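Local atomic coordinates of ParB domain protein nuclease (Sulfolobus solfataricus, PDB entry 5K5D), a protein that probably takes part in archaeal DNA segregation as a pNOB8-like ParB-N domain protein and may have nuclease activity. Residues Leu59-Gly62 / Tyr63-Asp67; Leu19-Asp23 / Glu24-Met28; Gln220-Arg223 / Ile224-Val228. The protein carries 4 engineered substitutions. All coordinates share one frame; numbering follows the deposited sequence.

Interaction 1: Leu59-Gly62 / Tyr63-Asp67; sequences LIDG and YTRLD. With CIT (citric acid), chain E.
A methyl of Leu59 covers the Tyr63 ring. CD1 of Leu59 sits over one face, 3.3 Å from the ring centroid, a CH-pi contact almost exactly on the ring normal. The phenol OH of Tyr63 donates to Leu59 O, and in the model this bond is very short. Ile60 O and O4 of a citrate lie at the ring edge. Asp61 OD2 meets Arg65 NH2 at 3.0 Å, near the guanidinium plane. The Arg65 chain bends at chi3 (-73°), which accompanies the swing of NH2 to Asp61. The carboxylate is turned 63° to the guanidinium. Asp61 OD1 is held by Asn101.

The citrate sits at the N-terminal end of the helix. Its O4 takes two N-H groups, Gly62 N at 2.7 Å and Tyr63 N at 3.0 Å. Arg65 N reaches O5 of citrate at 2.9 Å, and Thr64 OG1 donates to O1 of citrate at 2.7 Å. Arg104 and Asn32 bind the same anion. Gly62, with a positive phi (122°) that favours glycine, is the N-cap of helix 63-71. Its O accepts from Leu66 N. The citrate probably comes from the crystallisation liquor. Backbone N-H groups around an anion, at a strand-to-helix turn, are consistent with the phosphate-binding loop of ParB-N and sulfiredoxin-like domains.

Interaction 2: Leu19-Asp23 / Glu24-Met28; sequences LKEDD and EFKTM. Engineered in segment 24-28: Met28 (natural residue Leu).
The Asp22 carboxylate lies over one face of the Phe25 ring. The two planes are stacked, 25° apart. OD2 of Asp22 stands 3.7 Å above the ring plane, offset toward the rim, and CB of Asp22 comes to 3.4 Å from CD1 of Phe25. Tyr63 and, from helix 90-99, Ala93 and Ile97 also touch Phe25.

Asp22 is the N-cap of the short, weakly bonded helix 23-26. Chi1 of -178° places CG opposite the backbone N, and OD2 then reaches the N-H groups of the first turn. There it accepts from Glu24 N at 3.0 Å and from Phe25 N at 3.2 Å. Both donors use its anti side, but from opposite faces of the carboxylate plane. The carbonyl O of Asp22 receives Lys26 N at 2.8 Å. On the outer side, the extended Lys26 chain crosses Glu21, and NZ of Lys26 forms a long salt bridge with the syn side of Glu21 OE2, 3.3 Å away.

Glu24 OE1 is 4.4 Å from Asp22 OD2, and this pair of like charges would be unfavourable alone. Arg90 forms salt bridges with both carboxylates, and Arg122 with Glu24. The acidic helix start is therefore probably balanced by these arginines as well as by its own N-H groups.

Interaction 3: Gln220-Arg223 / Ile224-Val228; sequences QAFR and IYTRV
Phe222 O receives the backbone N-H of Thr226 at 3.1 Å, in a nearly straight bond (170°). The Thr226 hydroxyl also approaches. OG1 of Thr226 stands 3.2 Å from both Phe222 O and Arg223 O, and its one proton could serve either. These residues form successive turns of alpha helix 218-230, with regular i to i+4 bonds such as Arg227 N to Arg223 O.

The Thr226 side chain is set by a chi1 of 52°, which puts OG1 between N and C and turns the hydroxyl back to the preceding turn. Its methyl CG2 then falls beside the backbone N and touches CE2 of Phe222 at 3.5 Å. The two side chains cross at about a right angle. Phe222 and Tyr225 form an oblique aromatic pair, with centroids 5.9 Å apart and planes at 38°. Both rings also touch Leu198 of helix 189-201, so this face packs on that helix.

Ile224 and Val228 meet Leu237 of helix 234-238. The guanidinium of Arg227 leads away to Asp261 and to the carbonyl of Ile258. Within the turn, Ile224 CG1 rests 3.5 Å from Gln220 O.

Overall arrangement
Interactions 1 and 2 are neighbours in the ParB-like N-terminal region, with centres 8 Å apart. Lys20 O probably accepts from Leu59 N, and Asp22 N probably donates to Tyr63 OH, so the loop before helix 23-26 is tied to strand 59-61 and the start of helix 63-71. Interaction 1 is buried and holds a bound citrate at a helix start. Interaction 2 is mostly at the surface, and there the Asp22 side chain caps the helix. Interaction 3 lies in the second domain, about 36 to 37 Å away between centres, across the chain's centre. It is partly buried and mid-helix, so backbone bonds and ring packing dominate.

Interaction 1: Leu59-Gly62 / Tyr63-Asp67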
ATOM      1  N   LEU B  59      -9.788 -17.167   2.312  1.00 40.56           N
ATOM      2  CA  LEU B  59      -9.625 -16.064   3.246  1.00 37.25           C
ATOM      3  C   LEU B  59      -9.110 -14.830   2.509  1.00 36.29           C
ATOM      4  O   LEU B  59      -8.103 -14.888   1.801  1.00 29.38           O
ATOM      5  CB  LEU B  59      -8.636 -16.458   4.342  1.00 38.42           C
ATOM      6  CG  LEU B  59      -8.942 -16.066   5.789  1.00 37.62           C
ATOM      7  CD1 LEU B  59      -7.683 -15.556   6.475  1.00 41.72           C
ATOM      8  CD2 LEU B  59     -10.049 -15.033   5.863  1.00 32.48           C
ATOM      9  N   ILE B  60      -9.802 -13.712   2.676  1.00 31.02           N
ATOM     10  CA  ILE B  60      -9.394 -12.475   2.028  1.00 35.91           C
ATOM     11  C   ILE B  60      -8.738 -11.563   3.044  1.00 31.88           C
ATOM     12  O   ILE B  60      -7.651 -11.034   2.818  1.00 34.56           O
ATOM     13  CB  ILE B  60     -10.598 -11.754   1.391  1.00 34.48           C
ATOM     14  CG1 ILE B  60     -11.124 -12.562   0.206  1.00 31.60           C
ATOM     15  CG2 ILE B  60     -10.215 -10.347   0.950  1.00 35.50           C
ATOM     16  CD1 ILE B  60     -12.330 -11.939  -0.456  1.00 39.56           C
ATOM     17  N   ASP B  61      -9.415 -11.400   4.172  1.00 28.90           N
ATOM     18  CA  ASP B  61      -8.937 -10.557   5.252  1.00 39.18           C
ATOM     19  C   ASP B  61      -9.109 -11.251   6.601  1.00 41.12           C
ATOM     20  O   ASP B  61     -10.182 -11.770   6.907  1.00 37.14           O
ATOM     21  CB  ASP B  61      -9.714  -9.246   5.272  1.00 37.97           C
ATOM     22  CG  ASP B  61      -9.144  -8.259   6.251  1.00 45.65           C
ATOM     23  OD1 ASP B  61      -7.928  -7.988   6.165  1.00 51.78           O
ATOM     24  OD2 ASP B  61      -9.902  -7.761   7.110  1.00 48.67           O
ATOM     25  N   GLY B  62      -8.051 -11.256   7.404  1.00 45.17           N
ATOM     26  CA  GLY B  62      -8.136 -11.770   8.759  1.00 50.74           C
ATOM     27  C   GLY B  62      -7.163 -12.895   9.042  1.00 49.73           C
ATOM     28  O   GLY B  62      -7.468 -13.806   9.810  1.00 52.91           O
ATOM     29  N   TYR B  63      -5.984 -12.826   8.434  1.00 37.20           N
ATOM     30  CA  TYR B  63      -5.013 -13.911   8.543  1.00 34.80           C
ATOM     31  C   TYR B  63      -4.392 -14.039   9.931  1.00 36.93           C
ATOM     32  O   TYR B  63      -4.221 -15.142  10.443  1.00 38.64           O
ATOM     33  CB  TYR B  63      -3.939 -13.789   7.458  1.00 30.10           C
ATOM     34  CG  TYR B  63      -4.432 -14.277   6.116  1.00 35.76           C
ATOM     35  CD1 TYR B  63      -5.129 -13.435   5.256  1.00 30.87           C
ATOM     36  CD2 TYR B  63      -4.228 -15.590   5.725  1.00 33.66           C
ATOM     37  CE1 TYR B  63      -5.597 -13.888   4.038  1.00 30.14           C
ATOM     38  CE2 TYR B  63      -4.687 -16.051   4.510  1.00 35.30           C
ATOM     39  CZ  TYR B  63      -5.372 -15.198   3.670  1.00 37.45           C
ATOM     40  OH  TYR B  63      -5.826 -15.664   2.458  1.00 35.80           O
ATOM     41  N   THR B  64      -4.056 -12.915  10.542  1.00 37.65           N
ATOM     42  CA  THR B  64      -3.537 -12.957  11.898  1.00 43.87           C
ATOM     43  C   THR B  64      -4.619 -13.474  12.849  1.00 43.30           C
ATOM     44  O   THR B  64      -4.400 -14.441  13.580  1.00 51.19           O
ATOM     45  CB  THR B  64      -3.002 -11.583  12.344  1.00 47.81           C
ATOM     46  OG1 THR B  64      -1.893 -11.217  11.510  1.00 48.91           O
ATOM     47  CG2 THR B  64      -2.541 -11.626  13.791  1.00 46.35           C
ATOM     48  N   ARG B  65      -5.788 -12.842  12.815  1.00 36.93           N
ATOM     49  CA  ARG B  65      -6.921 -13.266  13.630  1.00 32.92           C
ATOM     50  C   ARG B  65      -7.200 -14.764  13.521  1.00 35.77           C
ATOM     51  O   ARG B  65      -7.418 -15.433  14.528  1.00 39.93           O
ATOM     52  CB  ARG B  65      -8.174 -12.470  13.264  1.00 38.04           C
ATOM     53  CG  ARG B  65      -8.110 -11.008  13.660  1.00 40.39           C
ATOM     54  CD  ARG B  65      -9.332 -10.248  13.176  1.00 39.68           C
ATOM     55  NE  ARG B  65      -9.301 -10.026  11.735  1.00 38.97           N
ATOM     56  CZ  ARG B  65     -10.249  -9.392  11.055  1.00 49.34           C
ATOM     57  NH1 ARG B  65     -11.316  -8.918  11.685  1.00 47.13           N
ATOM     58  NH2 ARG B  65     -10.134  -9.231   9.743  1.00 61.57           N
ATOM     59  N   LEU B  66      -7.202 -15.291  12.303  1.00 40.12           N
ATOM     60  CA  LEU B  66      -7.429 -16.719  12.113  1.00 41.35           C
ATOM     61  C   LEU B  66      -6.330 -17.535  12.785  1.00 51.69           C
ATOM     62  O   LEU B  66      -6.600 -18.561  13.414  1.00 51.50           O
ATOM     63  CB  LEU B  66      -7.509 -17.080  10.627  1.00 36.14           C
ATOM     64  CG  LEU B  66      -7.733 -18.576  10.382  1.00 36.75           C
ATOM     65  CD1 LEU B  66      -9.074 -19.017  10.948  1.00 39.51           C
ATOM     66  CD2 LEU B  66      -7.632 -18.937   8.909  1.00 36.89           C
ATOM     67  N   ASP B  67      -5.089 -17.078  12.642  1.00 45.79           N
ATOM     68  CA  ASP B  67      -3.950 -17.780  13.219  1.00 42.36           C
ATOM     69  C   ASP B  67      -4.042 -17.831  14.746  1.00 40.45           C
ATOM     70  O   ASP B  67      -3.792 -18.868  15.366  1.00 34.86           O
ATOM     71  CB  ASP B  67      -2.635 -17.127  12.785  1.00 44.75           C
ATOM     72  CG  ASP B  67      -1.420 -17.861  13.322  1.00 54.66           C
ATOM     73  OD1 ASP B  67      -1.029 -18.887  12.723  1.00 56.09           O
ATOM     74  OD2 ASP B  67      -0.858 -17.418  14.346  1.00 57.67           O
TER
HETATM   75  C1  CIT E 301      -3.281  -7.807  10.525  1.00 54.45           C
HETATM   76  O1  CIT E 301      -3.074  -8.747  11.319  1.00 55.44           O
HETATM   77  O2  CIT E 301      -2.375  -6.968  10.337  1.00 46.65           O
HETATM   78  C2  CIT E 301      -4.603  -7.677   9.804  1.00 58.54           C
HETATM   79  C3  CIT E 301      -5.167  -9.017   9.343  1.00 52.37           C
HETATM   80  O7  CIT E 301      -4.091  -9.954   9.052  1.00 49.60           O
HETATM   81  C4  CIT E 301      -6.063  -8.780   8.135  1.00 56.45           C
HETATM   82  C5  CIT E 301      -5.449  -9.293   6.856  1.00 51.57           C
HETATM   83  O3  CIT E 301      -4.807  -8.521   6.110  1.00 42.21           O
HETATM   84  O4  CIT E 301      -5.608 -10.495   6.530  1.00 47.50           O
HETATM   85  C6  CIT E 301      -6.072  -9.586  10.420  1.00 47.41           C
HETATM   86  O5  CIT E 301      -6.018 -10.791  10.745  1.00 48.01           O
HETATM   87  O6  CIT E 301      -6.898  -8.844  10.985  1.00 56.52           O

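Interaction 2: Leu19-Asp23 / Glu24-Met28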
ATOM      1  N   LEU B  19     -11.525 -22.759   6.111  1.00 49.51           N
ATOM      2  CA  LEU B  19     -10.973 -21.571   5.453  1.00 46.26           C
ATOM      3  C   LEU B  19      -9.648 -21.842   4.743  1.00 46.59           C
ATOM      4  O   LEU B  19      -8.689 -22.318   5.352  1.00 42.87           O
ATOM      5  CB  LEU B  19     -10.803 -20.429   6.458  1.00 43.01           C
ATOM      6  CG  LEU B  19     -11.907 -19.367   6.492  1.00 48.05           C
ATOM      7  CD1 LEU B  19     -13.129 -19.800   5.682  1.00 41.69           C
ATOM      8  CD2 LEU B  19     -12.282 -19.027   7.932  1.00 39.99           C
ATOM      9  N   LYS B  20      -9.606 -21.531   3.450  1.00 46.44           N
ATOM     10  CA  LYS B  20      -8.408 -21.725   2.646  1.00 39.56           C
ATOM     11  C   LYS B  20      -7.662 -20.408   2.513  1.00 42.70           C
ATOM     12  O   LYS B  20      -8.271 -19.359   2.321  1.00 45.78           O
ATOM     13  CB  LYS B  20      -8.776 -22.278   1.272  1.00 38.38           C
ATOM     14  CG  LYS B  20      -9.520 -23.602   1.338  1.00 49.86           C
ATOM     15  CD  LYS B  20     -10.430 -23.797   0.137  1.00 63.63           C
ATOM     16  CE  LYS B  20     -11.392 -24.958   0.368  1.00 74.10           C
ATOM     17  NZ  LYS B  20     -12.477 -25.006  -0.655  1.00 78.00           N
ATOM     18  N   GLU B  21      -6.339 -20.459   2.623  1.00 44.69           N
ATOM     19  CA  GLU B  21      -5.550 -19.237   2.597  1.00 45.30           C
ATOM     20  C   GLU B  21      -4.911 -18.982   1.237  1.00 45.41           C
ATOM     21  O   GLU B  21      -4.532 -19.913   0.529  1.00 46.30           O
ATOM     22  CB  GLU B  21      -4.492 -19.244   3.702  1.00 53.36           C
ATOM     23  CG  GLU B  21      -3.339 -20.196   3.475  1.00 65.09           C
ATOM     24  CD  GLU B  21      -2.261 -20.044   4.529  1.00 64.17           C
ATOM     25  OE1 GLU B  21      -2.611 -19.821   5.710  1.00 59.44           O
ATOM     26  OE2 GLU B  21      -1.067 -20.134   4.174  1.00 63.91           O
ATOM     27  N   ASP B  22      -4.819 -17.705   0.879  1.00 38.56           N
ATOM     28  CA  ASP B  22      -4.200 -17.280  -0.363  1.00 35.00           C
ATOM     29  C   ASP B  22      -2.928 -16.538   0.008  1.00 43.29           C
ATOM     30  O   ASP B  22      -2.975 -15.514   0.691  1.00 43.52           O
ATOM     31  CB  ASP B  22      -5.143 -16.356  -1.132  1.00 36.33           C
ATOM     32  CG  ASP B  22      -4.578 -15.925  -2.468  1.00 39.01           C
ATOM     33  OD1 ASP B  22      -5.047 -16.432  -3.506  1.00 40.11           O
ATOM     34  OD2 ASP B  22      -3.662 -15.078  -2.478  1.00 49.07           O
ATOM     35  N   ASP B  23      -1.789 -17.055  -0.431  1.00 47.10           N
ATOM     36  CA  ASP B  23      -0.513 -16.535   0.044  1.00 48.12           C
ATOM     37  C   ASP B  23      -0.300 -15.064  -0.299  1.00 46.26           C
ATOM     38  O   ASP B  23       0.434 -14.361   0.393  1.00 45.13           O
ATOM     39  CB  ASP B  23       0.649 -17.386  -0.459  1.00 56.67           C
ATOM     40  CG  ASP B  23       1.604 -17.760   0.650  1.00 72.26           C
ATOM     41  OD1 ASP B  23       2.600 -17.030   0.852  1.00 73.62           O
ATOM     42  OD2 ASP B  23       1.343 -18.774   1.336  1.00 76.48           O
ATOM     43  N   GLU B  24      -0.955 -14.595  -1.356  1.00 44.59           N
ATOM     44  CA  GLU B  24      -0.852 -13.191  -1.719  1.00 44.20           C
ATOM     45  C   GLU B  24      -1.622 -12.334  -0.726  1.00 45.95           C
ATOM     46  O   GLU B  24      -1.101 -11.345  -0.217  1.00 52.19           O
ATOM     47  CB  GLU B  24      -1.371 -12.938  -3.134  1.00 46.37           C
ATOM     48  CG  GLU B  24      -1.004 -11.560  -3.662  1.00 48.03           C
ATOM     49  CD  GLU B  24      -2.049 -10.985  -4.593  1.00 55.56           C
ATOM     50  OE1 GLU B  24      -3.252 -11.132  -4.298  1.00 60.13           O
ATOM     51  OE2 GLU B  24      -1.669 -10.384  -5.620  1.00 56.43           O
ATOM     52  N   PHE B  25      -2.868 -12.709  -0.460  1.00 40.42           N
ATOM     53  CA  PHE B  25      -3.689 -11.966   0.488  1.00 37.70           C
ATOM     54  C   PHE B  25      -3.063 -12.047   1.866  1.00 39.21           C
ATOM     55  O   PHE B  25      -3.154 -11.111   2.662  1.00 42.97           O
ATOM     56  CB  PHE B  25      -5.111 -12.520   0.525  1.00 36.50           C
ATOM     57  CG  PHE B  25      -5.807 -12.483  -0.803  1.00 39.28           C
ATOM     58  CD1 PHE B  25      -6.812 -13.392  -1.103  1.00 33.53           C
ATOM     59  CD2 PHE B  25      -5.453 -11.541  -1.758  1.00 41.13           C
ATOM     60  CE1 PHE B  25      -7.451 -13.360  -2.331  1.00 36.34           C
ATOM     61  CE2 PHE B  25      -6.089 -11.504  -2.987  1.00 37.97           C
ATOM     62  CZ  PHE B  25      -7.087 -12.415  -3.275  1.00 35.75           C
ATOM     63  N   LYS B  26      -2.415 -13.174   2.132  1.00 40.05           N
ATOM     64  CA  LYS B  26      -1.780 -13.422   3.420  1.00 43.91           C
ATOM     65  C   LYS B  26      -0.679 -12.412   3.708  1.00 40.41           C
ATOM     66  O   LYS B  26      -0.387 -12.118   4.865  1.00 34.88           O
ATOM     67  CB  LYS B  26      -1.206 -14.835   3.461  1.00 50.51           C
ATOM     68  CG  LYS B  26      -0.462 -15.172   4.741  1.00 54.16           C
ATOM     69  CD  LYS B  26       0.037 -16.608   4.704  1.00 61.90           C
ATOM     70  CE  LYS B  26       0.601 -17.036   6.047  1.00 65.28           C
ATOM     71  NZ  LYS B  26       1.021 -18.465   6.031  1.00 65.39           N
ATOM     72  N   THR B  27      -0.078 -11.872   2.653  1.00 34.73           N
ATOM     73  CA  THR B  27       1.051 -10.968   2.811  1.00 32.35           C
ATOM     74  C   THR B  27       0.771  -9.560   2.302  1.00 32.36           C
ATOM     75  O   THR B  27       1.678  -8.737   2.238  1.00 41.94           O
ATOM     76  CB  THR B  27       2.303 -11.510   2.099  1.00 44.49           C
ATOM     77  OG1 THR B  27       2.077 -11.538   0.683  1.00 47.98           O
ATOM     78  CG2 THR B  27       2.632 -12.913   2.602  1.00 43.74           C
HETATM   79  N   MSE B  28      -0.481  -9.283   1.949  1.00 41.95           N
HETATM   80  CA  MSE B  28      -0.871  -7.954   1.475  1.00 45.43           C
HETATM   81  C   MSE B  28      -0.562  -6.862   2.493  1.00 49.67           C
HETATM   82  O   MSE B  28       0.082  -5.860   2.170  1.00 45.13           O
HETATM   83  CB  MSE B  28      -2.360  -7.911   1.126  1.00 48.17           C
HETATM   84  CG  MSE B  28      -2.688  -8.380  -0.282  1.00 64.15           C
HETATM   85 SE   MSE B  28      -1.752  -7.348  -1.652  1.00 71.76          SE
HETATM   86  CE  MSE B  28      -2.082  -5.562  -0.963  1.00109.84           C
TER

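Interaction 3: Gln220-Arg223 / Ile224-Val228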
ATOM      1  N   GLN B 220       7.905  14.612   3.447  1.00 47.80           N
ATOM      2  CA  GLN B 220       9.336  14.863   3.493  1.00 52.65           C
ATOM      3  C   GLN B 220      10.013  14.350   2.226  1.00 57.40           C
ATOM      4  O   GLN B 220      10.918  14.988   1.693  1.00 63.65           O
ATOM      5  CB  GLN B 220       9.943  14.182   4.722  1.00 56.64           C
ATOM      6  CG  GLN B 220      11.293  14.725   5.123  1.00 60.35           C
ATOM      7  CD  GLN B 220      11.233  16.190   5.500  1.00 62.39           C
ATOM      8  OE1 GLN B 220      10.554  16.569   6.454  1.00 60.89           O
ATOM      9  NE2 GLN B 220      11.938  17.025   4.744  1.00 65.83           N
ATOM     10  N   ALA B 221       9.568  13.190   1.749  1.00 53.04           N
ATOM     11  CA  ALA B 221      10.113  12.607   0.528  1.00 47.11           C
ATOM     12  C   ALA B 221       9.779  13.478  -0.672  1.00 45.73           C
ATOM     13  O   ALA B 221      10.584  13.623  -1.591  1.00 47.33           O
ATOM     14  CB  ALA B 221       9.570  11.207   0.324  1.00 45.58           C
ATOM     15  N   PHE B 222       8.584  14.057  -0.656  1.00 40.94           N
ATOM     16  CA  PHE B 222       8.121  14.881  -1.762  1.00 44.17           C
ATOM     17  C   PHE B 222       8.853  16.225  -1.815  1.00 41.49           C
ATOM     18  O   PHE B 222       9.084  16.778  -2.892  1.00 34.01           O
ATOM     19  CB  PHE B 222       6.611  15.097  -1.672  1.00 47.66           C
ATOM     20  CG  PHE B 222       6.034  15.803  -2.861  1.00 42.23           C
ATOM     21  CD1 PHE B 222       5.692  15.097  -3.999  1.00 37.80           C
ATOM     22  CD2 PHE B 222       5.845  17.172  -2.843  1.00 38.44           C
ATOM     23  CE1 PHE B 222       5.171  15.742  -5.096  1.00 45.69           C
ATOM     24  CE2 PHE B 222       5.324  17.822  -3.933  1.00 40.50           C
ATOM     25  CZ  PHE B 222       4.984  17.107  -5.063  1.00 48.85           C
ATOM     26  N   ARG B 223       9.209  16.751  -0.647  1.00 42.34           N
ATOM     27  CA  ARG B 223      10.014  17.966  -0.586  1.00 48.61           C
ATOM     28  C   ARG B 223      11.356  17.717  -1.257  1.00 47.45           C
ATOM     29  O   ARG B 223      11.864  18.566  -1.992  1.00 42.81           O
ATOM     30  CB  ARG B 223      10.230  18.408   0.862  1.00 49.94           C
ATOM     31  CG  ARG B 223       9.026  19.083   1.506  1.00 53.21           C
ATOM     32  CD  ARG B 223       9.347  19.517   2.927  1.00 61.41           C
ATOM     33  NE  ARG B 223      10.463  20.459   2.970  1.00 68.80           N
ATOM     34  CZ  ARG B 223      11.189  20.715   4.054  1.00 71.03           C
ATOM     35  NH1 ARG B 223      10.924  20.092   5.195  1.00 73.75           N
ATOM     36  NH2 ARG B 223      12.186  21.588   3.996  1.00 67.61           N
ATOM     37  N   ILE B 224      11.923  16.541  -0.998  1.00 45.65           N
ATOM     38  CA  ILE B 224      13.179  16.137  -1.617  1.00 41.96           C
ATOM     39  C   ILE B 224      13.037  16.072  -3.132  1.00 47.21           C
ATOM     40  O   ILE B 224      13.925  16.512  -3.866  1.00 42.76           O
ATOM     41  CB  ILE B 224      13.641  14.763  -1.105  1.00 36.60           C
ATOM     42  CG1 ILE B 224      14.114  14.871   0.346  1.00 37.05           C
ATOM     43  CG2 ILE B 224      14.747  14.211  -1.987  1.00 35.30           C
ATOM     44  CD1 ILE B 224      14.560  13.556   0.945  1.00 38.59           C
ATOM     45  N   TYR B 225      11.915  15.523  -3.591  1.00 46.38           N
ATOM     46  CA  TYR B 225      11.643  15.405  -5.021  1.00 44.44           C
ATOM     47  C   TYR B 225      11.674  16.764  -5.711  1.00 48.97           C
ATOM     48  O   TYR B 225      12.512  17.015  -6.579  1.00 51.03           O
ATOM     49  CB  TYR B 225      10.290  14.726  -5.262  1.00 38.38           C
ATOM     50  CG  TYR B 225       9.848  14.756  -6.703  1.00 38.13           C
ATOM     51  CD1 TYR B 225      10.444  13.928  -7.649  1.00 37.02           C
ATOM     52  CD2 TYR B 225       8.838  15.614  -7.126  1.00 38.13           C
ATOM     53  CE1 TYR B 225      10.043  13.953  -8.978  1.00 36.79           C
ATOM     54  CE2 TYR B 225       8.433  15.646  -8.455  1.00 41.20           C
ATOM     55  CZ  TYR B 225       9.040  14.813  -9.373  1.00 44.22           C
ATOM     56  OH  TYR B 225       8.645  14.834 -10.690  1.00 55.64           O
ATOM     57  N   THR B 226      10.746  17.635  -5.327  1.00 49.04           N
ATOM     58  CA  THR B 226      10.630  18.951  -5.937  1.00 54.57           C
ATOM     59  C   THR B 226      11.937  19.735  -5.823  1.00 56.96           C
ATOM     60  O   THR B 226      12.317  20.467  -6.737  1.00 58.62           O
ATOM     61  CB  THR B 226       9.480  19.750  -5.308  1.00 58.65           C
ATOM     62  OG1 THR B 226       9.628  19.758  -3.883  1.00 68.60           O
ATOM     63  CG2 THR B 226       8.145  19.110  -5.660  1.00 54.84           C
ATOM     64  N   ARG B 227      12.624  19.566  -4.700  1.00 54.56           N
ATOM     65  CA  ARG B 227      13.911  20.212  -4.480  1.00 51.60           C
ATOM     66  C   ARG B 227      14.943  19.752  -5.508  1.00 55.44           C
ATOM     67  O   ARG B 227      15.432  20.545  -6.312  1.00 54.36           O
ATOM     68  CB  ARG B 227      14.405  19.918  -3.063  1.00 49.06           C
ATOM     69  CG  ARG B 227      15.884  20.170  -2.836  1.00 53.14           C
ATOM     70  CD  ARG B 227      16.224  21.643  -2.929  1.00 58.41           C
ATOM     71  NE  ARG B 227      17.604  21.902  -2.534  1.00 60.80           N
ATOM     72  CZ  ARG B 227      18.145  23.113  -2.460  1.00 64.80           C
ATOM     73  NH1 ARG B 227      17.419  24.182  -2.759  1.00 67.48           N
ATOM     74  NH2 ARG B 227      19.410  23.256  -2.090  1.00 65.38           N
ATOM     75  N   VAL B 228      15.255  18.462  -5.484  1.00 58.98           N
ATOM     76  CA  VAL B 228      16.283  17.895  -6.348  1.00 52.96           C
ATOM     77  C   VAL B 228      15.971  18.043  -7.840  1.00 54.53           C
ATOM     78  O   VAL B 228      16.875  17.992  -8.674  1.00 58.77           O
ATOM     79  CB  VAL B 228      16.543  16.415  -6.000  1.00 49.04           C
ATOM     80  CG1 VAL B 228      17.532  15.811  -6.955  1.00 55.25           C
ATOM     81  CG2 VAL B 228      17.068  16.297  -4.578  1.00 49.95           C
TER